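Local coordinates for TPR repeat-containing protein YrrB (Bacillus subtilis, PDB 2Q7F) that is a possible mediator of complex formation among RNA sulfuration components, RNA processing components and aminoacyl-tRNA synthetases, at residues E55-Y60 with L84-S89; N62-L67 with A78-A83; Y147-V152 with F163-C168; E177-F182 with G200-Y205; H192-Y197 with P224-A229. All blocks are in the same frame, centred on the assembly; numbering follows the deposited sequence.

Contacts 1 and 2 pin together the same two helices, 57-69 and 73-86, near one end of the molecule: contact 2 is the buried middle of that hairpin, with an aromatic pair and a tyrosine-asparagine bond, while contact 1 closes its partly exposed mouth with one leucine, an aspartate cap and an Asx turn. About 30 Å from contact 2, centre to centre, contact 3 joins consecutive helices through a phenylalanine. Contacts 3 and 4 touch where G166 meets F182. Contact 4, buried but sparser, packs helices 176-188 and 193-205, and contact 5 uses the start of the latter in a partly buried, histidine-centred contact. Contacts 4 and 5 lie across the chain's centre from contacts 1 and 2.

Contact 1 (E55-Y60 with L84-S89); sequences EDAIPY and LELDSS
A57 and L86 bring the two backbones closest, their CA atoms 5.9 Å apart, where the first turn of helix 57-69 passes the last turn of helix 73-86. From there L86 reaches over the chain entering the first helix. Its CD1 lies 3.5 Å from D56 O and meets Y60 CE2 at 3.6 Å, the leucine and tyrosine side chains crossing at about a right angle. Y60 can receive it because its CG turns away from the carbonyl carbon and stands beside the backbone N (chi1 -65°), which lays the ring next to the helix start; its hydroxyl is tied to K54 O. The other methyl of L86, CD2, lies 4.1 Å from E55 OE2, a loose contact at the solvent-facing margin. Next to the leucine, A57 CB packs against D87 CB, also at 4.1 Å. Each aspartate fixes its own chain: D56 OD2 accepts from I58 N at 2.8 Å, nearly along the C-O axis, and so caps helix 57-69, whereas D87 OD1 takes S89 N from above its carboxylate plane at 2.9 Å in an Asx turn. Apolar packing between a capped helix start and a helix end in this way closes the mouth of the helical hairpin of TPR 2.

Contact 2 (N62-L67 with A78-A83); sequences NFANLL and AFYDKA
F63 drives the edge of its ring into the face of F79, a T-shaped pair with centroids 4.8 Å apart and planes at 89°. Beside it, L67 CD1 meets F79 CD2 at 3.4 Å, while L67 CG sits over a face of the F63 ring, so the leucine braces both aromatics. A64 fills the space between the helices: its CB lies over the centre of the Y80 ring, 3.4 Å from the centroid, in a CH-pi contact. Beyond that methyl the Y80 hydroxyl donates to N65 OD1 at 2.7 Å, in the carbonyl plane, and S68 OG adds a weak second bond. With alanine at the Y80 position, N65 OD1 would probably lose its donor and a gap would open over A64. Further out, I50 backs F79, and A93 and A97 of helix 91-103 receive Y80. The axes of 62-67 and 78-83 come within 8.5 Å, at 162°, and the pairing of a small residue with large aromatics is the interlocking expected of the antiparallel helices in a tetratricopeptide repeat, here TPR 2.

Contact 3 (Y147-V152 with F163-C168); sequences YLQRAV and FQFGMC
F165 lays one face of its ring against the backbone of Q149, whose CA stands 3.7 Å from the ring centroid and 13° off its normal, a CH-pi contact over the middle of the ring. The Q149 side chain then runs on beside the phenylalanine, both pointing the same way: CB comes to 3.4 Å from F165 CZ, and the extended chain carries the amide past the ring tip, its plane steeply inclined to the ring. With its CG set opposite the backbone N (chi1 -173°), F165 reaches straight across to the facing helix. L148 CB approaches F165 CD1 at 3.9 Å, and V152 CG2, one turn further on, meets F165 CD2 at 4.0 Å. This is the packing between successive repeats of a TPR superhelix, where helix 141-154, in TPR 4, runs against the first helix of TPR 5, 159-172; the axes of 147-152 and 163-168 come within 9.0 Å, at an angle of 146°. The end of L148 goes on to the backbone of the same helix, its CD1 resting 3.5 Å from Q164 O and 4.2 Å from C168 CB. Replacing F165 with an alanine would probably uncover the backbone at Q149 and leave a gap beside L148 and V152. L145 on helix 141-154 also packs on F165, and Q181 of helix 176-188 touches the same phenylalanine.

Contact 4 (E177-F182 with G200-Y205); sequences EALSQF and GVTYAY
L179 spreads its two methyls over the Y203 ring and the T202 methyl. Its CG points away from the carbonyl carbon (chi1 -64°), which carries the branch out from helix 176-188 toward helix 193-205. CD2 then sits over the Y203 face, 3.9 Å from the centroid and displaced toward the rim, in a CH-pi contact; L179 CD1 follows at 3.8 Å from Y203 CE1. L179 and T202 run antiparallel alongside each other, with L179 CG 3.7 Å from T202 CG2. The rotamer of T202 sorts its two branches: CG2, turned away from the backbone N, is given to the leucine, while OG1 stays beside that N, where it is hydrogen-bonded to N198 O one turn earlier in its own helix. The same OG1 lies at the edge of the F182 ring and in its plane, 3.3 Å from F182 CE2. Y203 departs from its helix to one side, yet its ring swings back to receive L179 and continues onto A212 and M215 of helix 211-222. The axes of 177-182 and 200-205 are antiparallel, at 162° and 10.1 Å apart, a wider spacing than in contacts 2 and 3, in the packing of one TPR on the next, TPR 5 on TPR 6. The single hydroxyl facing F182 is satisfied within its own helix, so the contact probably depends on shape and apolar burial.

Contact 5 (H192-Y197 with P224-A229); sequences HADAFY and PDHMLA
The backbone N of Y197 donates to A193 O at 3.0 Å, setting the first turn of helix 193-205 from which both residues meet H226. That turn is capped by H192, whose ND1 accepts from A195 N at 3.1 Å exactly in the imidazole plane. H226, at the N-cap position of helix 227-233 and the centre of an inverse gamma turn, is the buried hub on the other segment. With CG swung away from its backbone N (chi1 -154°), its ring extends to the facing helix, where A193 CB lies 3.9 Å from H226 ND1. D194 OD1 comes up to the ring edge, 3.1 Å from H226 CE1, with the carboxylate plane almost perpendicular to the imidazole; the negative charge of D194 would probably polarise the CE1-H bond. The rings of Y197 and H226 pack obliquely, their planes at 36°. Further along the tyrosine, Y197 CE1 lies 3.7 Å from L228 O. Y197 CZ meets L228 CB at 4.0 Å, and Y197 CD1 packs on A229 CB. Helix 211-222 supports both segments, through I222 on A193 and I220 on A229, while H192 turns to V185 of helix 176-188 and F163 of helix 159-172. The contact sets the start of helix 227-233, the last in the model, against the start of helix 193-205 in TPR 6.

Contact 1 (E55-Y60 with L84-S89)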
# COMPACT_ATOMS: atom_id res chain seq x y z
N GLU A 55 -19.28 -8.03 26.12
CA GLU A 55 -17.93 -8.53 26.38
C GLU A 55 -17.17 -8.95 25.13
O GLU A 55 -15.94 -9.05 25.16
CB GLU A 55 -18.00 -9.70 27.38
CG GLU A 55 -17.80 -9.30 28.85
CD GLU A 55 -18.18 -7.85 29.15
OE1 GLU A 55 -19.39 -7.55 29.26
OE2 GLU A 55 -17.26 -7.02 29.26
N ASP A 56 -17.88 -9.20 24.03
CA ASP A 56 -17.24 -9.63 22.79
C ASP A 56 -16.74 -8.45 21.94
O ASP A 56 -17.45 -7.47 21.74
CB ASP A 56 -18.18 -10.54 21.99
CG ASP A 56 -17.44 -11.40 20.97
OD1 ASP A 56 -17.74 -12.61 20.89
OD2 ASP A 56 -16.56 -10.88 20.24
N ALA A 57 -15.52 -8.57 21.43
CA ALA A 57 -14.90 -7.55 20.58
C ALA A 57 -15.45 -7.56 19.15
O ALA A 57 -15.70 -6.50 18.59
CB ALA A 57 -13.38 -7.73 20.56
N ILE A 58 -15.63 -8.76 18.59
CA ILE A 58 -16.09 -8.99 17.21
C ILE A 58 -17.27 -8.11 16.76
O ILE A 58 -17.20 -7.49 15.70
CB ILE A 58 -16.41 -10.50 16.93
CG1 ILE A 58 -15.25 -11.43 17.34
CG2 ILE A 58 -16.84 -10.73 15.46
CD1 ILE A 58 -14.03 -11.41 16.42
N PRO A 59 -18.36 -8.05 17.55
CA PRO A 59 -19.47 -7.20 17.13
C PRO A 59 -19.12 -5.70 17.07
O PRO A 59 -19.62 -4.99 16.19
CB PRO A 59 -20.55 -7.47 18.17
CG PRO A 59 -19.83 -7.98 19.34
CD PRO A 59 -18.68 -8.75 18.81
N TYR A 60 -18.28 -5.23 17.99
CA TYR A 60 -17.77 -3.86 17.92
C TYR A 60 -16.94 -3.64 16.66
O TYR A 60 -17.02 -2.58 16.05
CB TYR A 60 -16.94 -3.49 19.14
CG TYR A 60 -17.71 -3.43 20.44
CD1 TYR A 60 -18.34 -2.26 20.86
CD2 TYR A 60 -17.76 -4.55 21.27
CE1 TYR A 60 -19.03 -2.21 22.09
CE2 TYR A 60 -18.44 -4.51 22.49
CZ TYR A 60 -19.07 -3.34 22.89
OH TYR A 60 -19.73 -3.33 24.10
N LEU A 84 -10.42 -3.09 21.05
CA LEU A 84 -9.03 -3.23 21.50
C LEU A 84 -8.89 -3.15 23.02
O LEU A 84 -7.93 -3.66 23.61
CB LEU A 84 -8.15 -2.17 20.84
CG LEU A 84 -7.96 -2.33 19.33
CD1 LEU A 84 -7.32 -1.11 18.70
CD2 LEU A 84 -7.18 -3.61 19.02
N GLU A 85 -9.86 -2.49 23.64
CA GLU A 85 -9.96 -2.42 25.08
C GLU A 85 -10.45 -3.76 25.62
O GLU A 85 -10.22 -4.09 26.78
CB GLU A 85 -10.93 -1.30 25.43
CG GLU A 85 -10.81 -0.77 26.85
CD GLU A 85 -11.73 -1.48 27.83
OE1 GLU A 85 -12.97 -1.48 27.62
OE2 GLU A 85 -11.20 -2.03 28.82
N LEU A 86 -11.13 -4.54 24.78
CA LEU A 86 -11.66 -5.83 25.18
C LEU A 86 -10.70 -6.94 24.83
O LEU A 86 -10.47 -7.84 25.63
CB LEU A 86 -13.00 -6.10 24.50
CG LEU A 86 -14.25 -5.32 24.93
CD1 LEU A 86 -15.38 -5.68 24.00
CD2 LEU A 86 -14.63 -5.59 26.39
N ASP A 87 -10.16 -6.89 23.62
CA ASP A 87 -9.16 -7.84 23.16
C ASP A 87 -8.09 -7.04 22.46
O ASP A 87 -8.26 -6.65 21.30
CB ASP A 87 -9.78 -8.87 22.20
CG ASP A 87 -8.75 -9.86 21.63
OD1 ASP A 87 -7.60 -9.89 22.12
OD2 ASP A 87 -9.09 -10.61 20.69
N SER A 88 -6.99 -6.79 23.16
CA SER A 88 -5.86 -6.06 22.60
C SER A 88 -5.06 -6.89 21.58
O SER A 88 -4.05 -6.43 21.07
CB SER A 88 -4.94 -5.54 23.71
OG SER A 88 -4.29 -6.61 24.37
N SER A 89 -5.54 -8.09 21.27
CA SER A 89 -4.96 -8.91 20.21
C SER A 89 -5.82 -8.99 18.94
O SER A 89 -5.46 -9.71 18.00
CB SER A 89 -4.67 -10.33 20.71
OG SER A 89 -3.35 -10.41 21.25

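Contact 2 (N62-L67 with A78-A83)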
# COMPACT_ATOMS: atom_id res chain seq x y z
N ASN A 62 -17.21 -5.34 13.74
CA ASN A 62 -18.15 -5.35 12.62
C ASN A 62 -18.90 -4.04 12.47
O ASN A 62 -19.08 -3.56 11.35
CB ASN A 62 -19.16 -6.47 12.79
CG ASN A 62 -18.55 -7.83 12.62
OD1 ASN A 62 -19.10 -8.82 13.09
ND2 ASN A 62 -17.40 -7.90 11.94
N PHE A 63 -19.32 -3.46 13.60
CA PHE A 63 -20.03 -2.19 13.56
C PHE A 63 -19.12 -1.06 13.10
O PHE A 63 -19.55 -0.18 12.35
CB PHE A 63 -20.69 -1.85 14.90
CG PHE A 63 -21.67 -0.71 14.83
CD1 PHE A 63 -22.66 -0.67 13.85
CD2 PHE A 63 -21.61 0.34 15.74
CE1 PHE A 63 -23.57 0.39 13.78
CE2 PHE A 63 -22.51 1.41 15.68
CZ PHE A 63 -23.49 1.43 14.70
N ALA A 64 -17.86 -1.11 13.53
CA ALA A 64 -16.84 -0.15 13.10
C ALA A 64 -16.53 -0.27 11.61
O ALA A 64 -16.36 0.74 10.92
CB ALA A 64 -15.59 -0.31 13.93
N ASN A 65 -16.46 -1.51 11.11
CA ASN A 65 -16.35 -1.76 9.67
C ASN A 65 -17.52 -1.16 8.89
O ASN A 65 -17.35 -0.62 7.80
CB ASN A 65 -16.24 -3.26 9.36
CG ASN A 65 -14.94 -3.87 9.88
OD1 ASN A 65 -13.98 -3.16 10.18
ND2 ASN A 65 -14.92 -5.20 9.99
N LEU A 66 -18.72 -1.25 9.45
CA LEU A 66 -19.89 -0.69 8.81
C LEU A 66 -19.77 0.84 8.81
O LEU A 66 -19.95 1.47 7.77
CB LEU A 66 -21.15 -1.19 9.52
CG LEU A 66 -22.60 -1.01 9.01
CD1 LEU A 66 -23.29 0.13 9.74
CD2 LEU A 66 -22.74 -0.86 7.50
N LEU A 67 -19.42 1.41 9.95
CA LEU A 67 -19.28 2.86 10.09
C LEU A 67 -18.25 3.49 9.16
O LEU A 67 -18.44 4.62 8.71
CB LEU A 67 -19.01 3.25 11.54
CG LEU A 67 -20.12 2.99 12.56
CD1 LEU A 67 -19.56 3.23 13.95
CD2 LEU A 67 -21.35 3.86 12.30
N ALA A 78 -13.85 5.02 17.43
CA ALA A 78 -14.30 4.82 18.80
C ALA A 78 -14.71 3.37 19.02
O ALA A 78 -14.49 2.83 20.09
CB ALA A 78 -15.42 5.76 19.13
N PHE A 79 -15.28 2.73 18.01
CA PHE A 79 -15.65 1.33 18.15
C PHE A 79 -14.46 0.37 18.09
O PHE A 79 -14.41 -0.57 18.87
CB PHE A 79 -16.74 0.94 17.15
CG PHE A 79 -18.12 1.34 17.59
CD1 PHE A 79 -18.85 0.51 18.44
CD2 PHE A 79 -18.67 2.54 17.18
CE1 PHE A 79 -20.11 0.87 18.86
CE2 PHE A 79 -19.95 2.90 17.59
CZ PHE A 79 -20.67 2.06 18.44
N TYR A 80 -13.50 0.64 17.19
CA TYR A 80 -12.23 -0.11 17.16
C TYR A 80 -11.52 0.03 18.49
O TYR A 80 -10.97 -0.94 19.01
CB TYR A 80 -11.29 0.36 16.04
CG TYR A 80 -11.76 0.07 14.64
CD1 TYR A 80 -12.10 -1.24 14.24
CD2 TYR A 80 -11.87 1.10 13.70
CE1 TYR A 80 -12.54 -1.51 12.94
CE2 TYR A 80 -12.31 0.84 12.39
CZ TYR A 80 -12.64 -0.45 12.02
OH TYR A 80 -13.07 -0.70 10.74
N ASP A 81 -11.56 1.24 19.05
CA ASP A 81 -10.98 1.50 20.36
C ASP A 81 -11.57 0.54 21.40
O ASP A 81 -10.84 -0.12 22.13
CB ASP A 81 -11.20 2.96 20.77
CG ASP A 81 -10.45 3.33 22.03
OD1 ASP A 81 -11.10 3.50 23.08
OD2 ASP A 81 -9.21 3.42 21.99
N LYS A 82 -12.89 0.46 21.42
CA LYS A 82 -13.61 -0.41 22.34
C LYS A 82 -13.22 -1.89 22.17
O LYS A 82 -12.98 -2.59 23.16
CB LYS A 82 -15.12 -0.21 22.17
CG LYS A 82 -16.00 -1.00 23.16
CD LYS A 82 -15.63 -0.77 24.62
CE LYS A 82 -16.39 -1.75 25.50
NZ LYS A 82 -16.16 -1.50 26.95
N ALA A 83 -13.15 -2.34 20.93
CA ALA A 83 -12.74 -3.71 20.63
C ALA A 83 -11.36 -4.03 21.20
O ALA A 83 -11.16 -5.10 21.79
CB ALA A 83 -12.76 -3.94 19.14

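Contact 3 (Y147-V152 with F163-C168)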
# COMPACT_ATOMS: atom_id res chain seq x y z
N TYR A 147 8.19 -6.03 3.22
CA TYR A 147 6.73 -6.24 3.20
C TYR A 147 6.19 -6.12 1.79
O TYR A 147 5.31 -6.87 1.40
CB TYR A 147 6.01 -5.25 4.13
CG TYR A 147 6.54 -5.21 5.54
CD1 TYR A 147 6.40 -6.31 6.40
CD2 TYR A 147 7.19 -4.07 6.02
CE1 TYR A 147 6.90 -6.27 7.70
CE2 TYR A 147 7.68 -4.02 7.32
CZ TYR A 147 7.54 -5.12 8.16
OH TYR A 147 8.04 -5.06 9.44
N LEU A 148 6.72 -5.16 1.02
CA LEU A 148 6.36 -5.03 -0.39
C LEU A 148 6.80 -6.25 -1.19
O LEU A 148 6.08 -6.69 -2.08
CB LEU A 148 6.97 -3.77 -1.01
CG LEU A 148 6.22 -2.47 -0.73
CD1 LEU A 148 6.95 -1.31 -1.39
CD2 LEU A 148 4.77 -2.55 -1.20
N GLN A 149 7.98 -6.77 -0.86
CA GLN A 149 8.49 -7.99 -1.48
C GLN A 149 7.49 -9.11 -1.26
O GLN A 149 7.19 -9.89 -2.17
CB GLN A 149 9.86 -8.39 -0.89
CG GLN A 149 10.49 -9.61 -1.58
CD GLN A 149 11.86 -9.97 -1.04
OE1 GLN A 149 12.00 -10.38 0.12
NE2 GLN A 149 12.88 -9.82 -1.88
N ARG A 150 6.98 -9.17 -0.04
CA ARG A 150 6.09 -10.23 0.38
C ARG A 150 4.75 -10.15 -0.34
O ARG A 150 4.26 -11.17 -0.82
CB ARG A 150 5.92 -10.20 1.89
CG ARG A 150 5.29 -11.44 2.48
CD ARG A 150 5.95 -12.72 2.00
NE ARG A 150 5.11 -13.85 2.35
CZ ARG A 150 5.19 -15.06 1.80
NH1 ARG A 150 6.09 -15.32 0.86
NH2 ARG A 150 4.36 -16.01 2.20
N ALA A 151 4.18 -8.95 -0.42
CA ALA A 151 2.91 -8.70 -1.12
C ALA A 151 2.92 -9.19 -2.57
O ALA A 151 1.93 -9.73 -3.07
CB ALA A 151 2.55 -7.21 -1.08
N VAL A 152 4.05 -8.98 -3.25
CA VAL A 152 4.24 -9.50 -4.59
C VAL A 152 4.22 -11.02 -4.54
O VAL A 152 3.42 -11.65 -5.23
CB VAL A 152 5.55 -8.97 -5.23
CG1 VAL A 152 5.80 -9.65 -6.58
CG2 VAL A 152 5.49 -7.46 -5.38
N PHE A 163 4.59 -2.54 -8.77
CA PHE A 163 5.13 -1.24 -9.15
C PHE A 163 5.74 -0.50 -7.95
O PHE A 163 6.76 0.18 -8.09
CB PHE A 163 4.06 -0.38 -9.82
CG PHE A 163 4.50 1.04 -10.09
CD1 PHE A 163 5.54 1.31 -10.97
CD2 PHE A 163 3.88 2.10 -9.44
CE1 PHE A 163 5.95 2.62 -11.19
CE2 PHE A 163 4.29 3.41 -9.67
CZ PHE A 163 5.33 3.67 -10.54
N GLN A 164 5.13 -0.66 -6.78
CA GLN A 164 5.64 -0.02 -5.56
C GLN A 164 6.92 -0.67 -5.06
O GLN A 164 7.82 0.00 -4.53
CB GLN A 164 4.58 -0.04 -4.46
CG GLN A 164 3.37 0.81 -4.75
CD GLN A 164 3.63 2.28 -4.51
OE1 GLN A 164 3.10 3.13 -5.23
NE2 GLN A 164 4.43 2.59 -3.50
N PHE A 165 7.00 -1.99 -5.21
CA PHE A 165 8.21 -2.74 -4.87
C PHE A 165 9.36 -2.29 -5.78
O PHE A 165 10.47 -2.00 -5.31
CB PHE A 165 7.95 -4.25 -4.98
CG PHE A 165 9.08 -5.12 -4.50
CD1 PHE A 165 9.84 -4.76 -3.39
CD2 PHE A 165 9.36 -6.32 -5.15
CE1 PHE A 165 10.89 -5.58 -2.95
CE2 PHE A 165 10.41 -7.14 -4.72
CZ PHE A 165 11.17 -6.77 -3.61
N GLY A 166 9.08 -2.20 -7.08
CA GLY A 166 10.05 -1.71 -8.05
C GLY A 166 10.70 -0.41 -7.61
O GLY A 166 11.94 -0.33 -7.53
N MET A 167 9.87 0.59 -7.31
CA MET A 167 10.35 1.94 -6.98
C MET A 167 11.20 1.92 -5.73
O MET A 167 12.15 2.70 -5.59
CB MET A 167 9.17 2.89 -6.77
CG MET A 167 8.58 3.46 -8.05
SD MET A 167 7.41 4.79 -7.69
CE MET A 167 8.51 6.21 -7.58
N CYS A 168 10.86 1.04 -4.80
CA CYS A 168 11.57 0.96 -3.53
C CYS A 168 12.92 0.27 -3.71
O CYS A 168 13.93 0.68 -3.13
CB CYS A 168 10.73 0.21 -2.49
SG CYS A 168 10.97 0.77 -0.79

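Contact 4 (E177-F182 with G200-Y205)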
# COMPACT_ATOMS: atom_id res chain seq x y z
N GLU A 177 17.07 -5.69 -10.16
CA GLU A 177 15.85 -6.30 -9.65
C GLU A 177 14.66 -5.34 -9.72
O GLU A 177 13.50 -5.77 -9.79
CB GLU A 177 16.05 -6.83 -8.23
CG GLU A 177 17.01 -6.00 -7.37
CD GLU A 177 18.48 -6.27 -7.69
OE1 GLU A 177 18.95 -7.40 -7.47
OE2 GLU A 177 19.17 -5.34 -8.17
N ALA A 178 14.94 -4.03 -9.72
CA ALA A 178 13.91 -3.02 -9.93
C ALA A 178 13.36 -3.15 -11.34
O ALA A 178 12.15 -3.22 -11.54
CB ALA A 178 14.46 -1.62 -9.69
N LEU A 179 14.28 -3.21 -12.30
CA LEU A 179 13.94 -3.40 -13.72
C LEU A 179 13.22 -4.73 -13.95
O LEU A 179 12.29 -4.79 -14.74
CB LEU A 179 15.20 -3.32 -14.58
CG LEU A 179 15.89 -1.97 -14.59
CD1 LEU A 179 17.33 -2.15 -15.01
CD2 LEU A 179 15.18 -0.94 -15.49
N SER A 180 13.65 -5.77 -13.23
CA SER A 180 12.94 -7.05 -13.21
C SER A 180 11.46 -6.82 -12.91
O SER A 180 10.59 -7.31 -13.64
CB SER A 180 13.53 -7.99 -12.16
OG SER A 180 14.89 -8.27 -12.44
N GLN A 181 11.19 -6.07 -11.85
CA GLN A 181 9.82 -5.79 -11.44
C GLN A 181 9.10 -4.83 -12.40
O GLN A 181 7.98 -5.12 -12.82
CB GLN A 181 9.76 -5.30 -9.99
CG GLN A 181 10.28 -6.29 -8.95
CD GLN A 181 9.49 -7.59 -8.90
OE1 GLN A 181 8.38 -7.69 -9.42
NE2 GLN A 181 10.07 -8.61 -8.26
N PHE A 182 9.74 -3.72 -12.76
CA PHE A 182 9.15 -2.78 -13.72
C PHE A 182 8.71 -3.48 -15.02
O PHE A 182 7.65 -3.15 -15.57
CB PHE A 182 10.09 -1.61 -14.06
CG PHE A 182 10.36 -0.67 -12.91
CD1 PHE A 182 9.35 -0.30 -12.03
CD2 PHE A 182 11.63 -0.12 -12.73
CE1 PHE A 182 9.60 0.57 -10.97
CE2 PHE A 182 11.89 0.75 -11.68
CZ PHE A 182 10.87 1.10 -10.80
N GLY A 200 12.98 4.05 -16.96
CA GLY A 200 13.82 5.04 -17.62
C GLY A 200 14.78 5.69 -16.64
O GLY A 200 15.96 5.86 -16.95
N VAL A 201 14.28 6.02 -15.45
CA VAL A 201 15.09 6.68 -14.42
C VAL A 201 16.10 5.72 -13.81
O VAL A 201 17.20 6.13 -13.42
CB VAL A 201 14.20 7.31 -13.33
CG1 VAL A 201 15.06 7.92 -12.21
CG2 VAL A 201 13.31 8.38 -13.93
N THR A 202 15.73 4.44 -13.73
CA THR A 202 16.62 3.42 -13.18
C THR A 202 17.87 3.28 -14.05
O THR A 202 18.99 3.32 -13.55
CB THR A 202 15.91 2.04 -13.02
OG1 THR A 202 14.91 2.14 -12.01
CG2 THR A 202 16.91 0.95 -12.64
N TYR A 203 17.66 3.14 -15.36
CA TYR A 203 18.75 3.02 -16.33
C TYR A 203 19.74 4.19 -16.28
O TYR A 203 20.93 4.00 -16.48
CB TYR A 203 18.21 2.86 -17.75
CG TYR A 203 17.81 1.45 -18.14
CD1 TYR A 203 18.72 0.39 -18.07
CD2 TYR A 203 16.52 1.18 -18.61
CE1 TYR A 203 18.35 -0.91 -18.44
CE2 TYR A 203 16.14 -0.11 -18.99
CZ TYR A 203 17.06 -1.15 -18.90
OH TYR A 203 16.67 -2.42 -19.27
N ALA A 204 19.23 5.39 -15.99
CA ALA A 204 20.08 6.57 -15.80
C ALA A 204 21.11 6.38 -14.68
O ALA A 204 22.28 6.75 -14.83
CB ALA A 204 19.22 7.79 -15.53
N TYR A 205 20.68 5.78 -13.57
CA TYR A 205 21.55 5.47 -12.44
C TYR A 205 22.46 4.27 -12.74
O TYR A 205 23.45 4.05 -12.04
CB TYR A 205 20.71 5.20 -11.19
CG TYR A 205 20.23 6.46 -10.49
CD1 TYR A 205 19.22 7.25 -11.03
CD2 TYR A 205 20.80 6.86 -9.28
CE1 TYR A 205 18.78 8.41 -10.39
CE2 TYR A 205 20.37 8.02 -8.63
CZ TYR A 205 19.37 8.78 -9.19
OH TYR A 205 18.94 9.92 -8.55

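Contact 5 (H192-Y197 with P224-A229)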
# COMPACT_ATOMS: atom_id res chain seq x y z
N HIS A 192 0.80 1.11 -18.51
CA HIS A 192 1.42 1.64 -17.30
C HIS A 192 2.62 2.55 -17.60
O HIS A 192 3.78 2.17 -17.42
CB HIS A 192 1.81 0.49 -16.36
CG HIS A 192 1.81 0.86 -14.91
ND1 HIS A 192 2.81 1.62 -14.33
CD2 HIS A 192 0.93 0.59 -13.92
CE1 HIS A 192 2.54 1.80 -13.05
NE2 HIS A 192 1.41 1.18 -12.78
N ALA A 193 2.32 3.77 -18.04
CA ALA A 193 3.35 4.77 -18.37
C ALA A 193 4.36 5.01 -17.24
O ALA A 193 5.57 5.06 -17.49
CB ALA A 193 2.69 6.09 -18.78
N ASP A 194 3.87 5.14 -16.00
CA ASP A 194 4.70 5.37 -14.82
C ASP A 194 5.85 4.37 -14.69
O ASP A 194 6.98 4.76 -14.38
CB ASP A 194 3.86 5.34 -13.55
CG ASP A 194 3.07 6.60 -13.35
OD1 ASP A 194 3.17 7.50 -14.21
OD2 ASP A 194 2.34 6.69 -12.34
N ALA A 195 5.53 3.09 -14.91
CA ALA A 195 6.52 2.02 -14.84
C ALA A 195 7.64 2.28 -15.83
O ALA A 195 8.81 2.29 -15.44
CB ALA A 195 5.87 0.66 -15.11
N PHE A 196 7.27 2.51 -17.09
CA PHE A 196 8.25 2.85 -18.13
C PHE A 196 9.13 4.04 -17.74
O PHE A 196 10.34 4.01 -17.94
CB PHE A 196 7.55 3.10 -19.47
CG PHE A 196 7.30 1.85 -20.28
CD1 PHE A 196 6.00 1.42 -20.54
CD2 PHE A 196 8.36 1.11 -20.79
CE1 PHE A 196 5.76 0.27 -21.28
CE2 PHE A 196 8.14 -0.04 -21.53
CZ PHE A 196 6.84 -0.46 -21.78
N TYR A 197 8.51 5.07 -17.15
CA TYR A 197 9.25 6.25 -16.71
C TYR A 197 10.25 5.91 -15.62
O TYR A 197 11.41 6.32 -15.68
CB TYR A 197 8.30 7.35 -16.22
CG TYR A 197 8.97 8.37 -15.33
CD1 TYR A 197 9.82 9.35 -15.86
CD2 TYR A 197 8.76 8.36 -13.95
CE1 TYR A 197 10.45 10.28 -15.03
CE2 TYR A 197 9.37 9.28 -13.12
CZ TYR A 197 10.21 10.24 -13.67
OH TYR A 197 10.81 11.15 -12.83
N PRO A 224 1.05 11.33 -23.67
CA PRO A 224 1.74 12.46 -24.29
C PRO A 224 1.96 13.66 -23.36
O PRO A 224 2.75 14.55 -23.69
CB PRO A 224 0.81 12.85 -25.45
CG PRO A 224 -0.00 11.64 -25.71
CD PRO A 224 -0.21 11.02 -24.37
N ASP A 225 1.27 13.70 -22.21
CA ASP A 225 1.44 14.78 -21.24
C ASP A 225 2.17 14.37 -19.95
O ASP A 225 1.98 14.98 -18.89
CB ASP A 225 0.10 15.48 -20.93
CG ASP A 225 -0.93 14.56 -20.29
OD1 ASP A 225 -0.62 13.85 -19.30
OD2 ASP A 225 -2.08 14.56 -20.77
N HIS A 226 3.01 13.35 -20.06
CA HIS A 226 3.84 12.91 -18.94
C HIS A 226 5.01 13.89 -18.75
O HIS A 226 6.10 13.66 -19.27
CB HIS A 226 4.37 11.49 -19.19
CG HIS A 226 4.68 10.74 -17.94
ND1 HIS A 226 3.99 9.61 -17.56
CD2 HIS A 226 5.60 10.96 -16.97
CE1 HIS A 226 4.48 9.16 -16.41
NE2 HIS A 226 5.46 9.96 -16.04
N MET A 227 4.75 14.96 -18.00
CA MET A 227 5.71 16.07 -17.85
C MET A 227 7.04 15.66 -17.23
O MET A 227 8.09 16.17 -17.62
CB MET A 227 5.11 17.23 -17.06
CG MET A 227 4.60 18.37 -17.93
SD MET A 227 4.61 19.97 -17.09
CE MET A 227 3.44 19.69 -15.75
N LEU A 228 6.99 14.74 -16.26
CA LEU A 228 8.20 14.18 -15.67
C LEU A 228 9.03 13.38 -16.68
O LEU A 228 10.25 13.55 -16.76
CB LEU A 228 7.87 13.35 -14.42
CG LEU A 228 8.01 14.01 -13.04
CD1 LEU A 228 7.64 15.51 -13.00
CD2 LEU A 228 7.21 13.23 -12.00
N ALA A 229 8.37 12.55 -17.48
CA ALA A 229 9.06 11.84 -18.56
C ALA A 229 9.63 12.84 -19.55
O ALA A 229 10.72 12.63 -20.08
CB ALA A 229 8.13 10.86 -19.27